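Local atomic coordinates of peptidoglycan synthase activator LpoP (Pseudomonas aeruginosa, PDB entry 6W5Q), a protein that is a lipoprotein that activates a peptidoglycan synthase in cell-wall assembly, probably through its globular C-terminal domain. Residues P83-Q86 with A87-E91. Sequence-based numbering, arbitrary orientation.
Sequences PALQ and AGLWE
Leu85 and Leu89 lie one turn apart on helix 83-99, and their side chains meet at an oblique angle, CG of Leu85 standing 4.0 Å from CD1 of Leu89. The two leave the backbone differently. Leu85 has CG anti to its own nitrogen (chi1 -176°), whereas in Leu89 CG lies beside the nitrogen (chi1 -74°), a setting that lays the branch back over the preceding turn: CG of Leu89 comes within 3.4 Å of Leu85 O. That same carbonyl oxygen accepts the backbone bond from Leu89 N at 2.9 Å, so one oxygen meets both the amide and the aliphatic branch of a single residue.

One residue further on, an indole lies against the backbone carbonyl of Gln86. Trp90 N donates to Gln86 O at 2.9 Å, and this oxygen also sits 3.3 Å from CD1 of Trp90, placed obliquely to the ring. The Gln86 chain, extended beyond CG, runs the other way, toward the start of the helix, where OE1 accepts a hydrogen bond from Arg82 N. Gln86, Leu89 and Trp90 all touch Leu76 of helix 65-78; neighbouring antiparallel helices pack in this way in a tetratricopeptide repeat fold. Leu85 and Leu89 also reach Tyr53 of helix 49-61, while Trp90 rests on Ala109 and Ala113 of helix 103-114, and a sulfate ion, probably from the crystallisation liquor, lies by its side chain. Ala87 N to Pro83 O (2.9 Å) and Gly88 N to Ala84 O (3.1 Å) belong to the same i to i+4 backbone bonding at the helix start.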
loop_
_atom_site.group_PDB
_atom_site.type_symbol
_atom_site.label_atom_id
_atom_site.label_comp_id
_atom_site.label_asym_id
_atom_site.label_seq_id
_atom_site.Cartn_x
_atom_site.Cartn_y
_atom_site.Cartn_z
ATOM N N PRO A 83 -4.976 11.813 7.391
ATOM C CA PRO A 83 -4.957 12.438 6.055
ATOM C C PRO A 83 -3.674 12.217 5.279
ATOM O O PRO A 83 -3.728 11.990 4.062
ATOM C CB PRO A 83 -5.174 13.930 6.359
ATOM C CG PRO A 83 -5.690 13.982 7.776
ATOM C CD PRO A 83 -5.085 12.806 8.472
ATOM N N ALA A 84 -2.518 12.303 5.939
ATOM C CA ALA A 84 -1.256 12.035 5.257
ATOM C C ALA A 84 -1.255 10.643 4.649
ATOM O O ALA A 84 -0.772 10.446 3.530
ATOM C CB ALA A 84 -0.091 12.194 6.232
ATOM N N LEU A 85 -1.817 9.671 5.365
ATOM C CA LEU A 85 -1.822 8.291 4.894
ATOM C C LEU A 85 -2.822 8.101 3.762
ATOM O O LEU A 85 -2.556 7.364 2.806
ATOM C CB LEU A 85 -2.137 7.358 6.061
ATOM C CG LEU A 85 -2.101 5.849 5.808
ATOM C CD1 LEU A 85 -0.879 5.448 5.013
ATOM C CD2 LEU A 85 -2.134 5.095 7.131
ATOM N N GLN A 86 -3.981 8.753 3.856
ATOM C CA GLN A 86 -4.962 8.670 2.784
ATOM C C GLN A 86 -4.420 9.289 1.506
ATOM O O GLN A 86 -4.624 8.743 0.416
ATOM C CB GLN A 86 -6.246 9.367 3.204
ATOM C CG GLN A 86 -6.779 8.891 4.530
ATOM C CD GLN A 86 -7.938 9.729 5.012
ATOM O OE1 GLN A 86 -8.038 10.059 6.195
ATOM N NE2 GLN A 86 -8.828 10.067 4.098
ATOM N N ALA A 87 -3.749 10.441 1.627
ATOM C CA ALA A 87 -3.059 11.039 0.485
ATOM C C ALA A 87 -2.078 10.049 -0.133
ATOM O O ALA A 87 -2.054 9.855 -1.356
ATOM C CB ALA A 87 -2.331 12.320 0.916
ATOM N N GLY A 88 -1.262 9.407 0.702
ATOM C CA GLY A 88 -0.347 8.399 0.189
ATOM C C GLY A 88 -1.061 7.279 -0.545
ATOM O O GLY A 88 -0.665 6.890 -1.647
ATOM N N LEU A 89 -2.126 6.745 0.055
ATOM C CA LEU A 89 -2.848 5.631 -0.564
ATOM C C LEU A 89 -3.481 6.054 -1.897
ATOM O O LEU A 89 -3.412 5.315 -2.891
ATOM C CB LEU A 89 -3.896 5.078 0.422
ATOM C CG LEU A 89 -3.350 4.238 1.609
ATOM C CD1 LEU A 89 -4.285 4.239 2.804
ATOM C CD2 LEU A 89 -3.030 2.767 1.221
ATOM N N TRP A 90 -4.060 7.259 -1.959
ATOM C CA TRP A 90 -4.636 7.700 -3.226
ATOM C C TRP A 90 -3.571 7.815 -4.317
ATOM O O TRP A 90 -3.808 7.414 -5.463
ATOM C CB TRP A 90 -5.373 9.025 -3.055
ATOM C CG TRP A 90 -6.771 8.872 -2.543
ATOM C CD1 TRP A 90 -7.287 9.415 -1.400
ATOM C CD2 TRP A 90 -7.849 8.137 -3.160
ATOM N NE1 TRP A 90 -8.613 9.063 -1.267
ATOM C CE2 TRP A 90 -8.983 8.286 -2.333
ATOM C CE3 TRP A 90 -7.964 7.376 -4.331
ATOM C CZ2 TRP A 90 -10.211 7.695 -2.631
ATOM C CZ3 TRP A 90 -9.193 6.783 -4.623
ATOM C CH2 TRP A 90 -10.295 6.945 -3.773
ATOM N N GLU A 91 -2.389 8.351 -3.978
ATOM C CA GLU A 91 -1.303 8.409 -4.956
ATOM C C GLU A 91 -0.932 7.015 -5.450
ATOM O O GLU A 91 -0.715 6.811 -6.646
ATOM C CB GLU A 91 -0.075 9.109 -4.366
ATOM C CG GLU A 91 1.140 9.041 -5.289
ATOM C CD GLU A 91 0.883 9.682 -6.671
ATOM O OE1 GLU A 91 0.033 10.602 -6.771
ATOM O OE2 GLU A 91 1.535 9.267 -7.668
#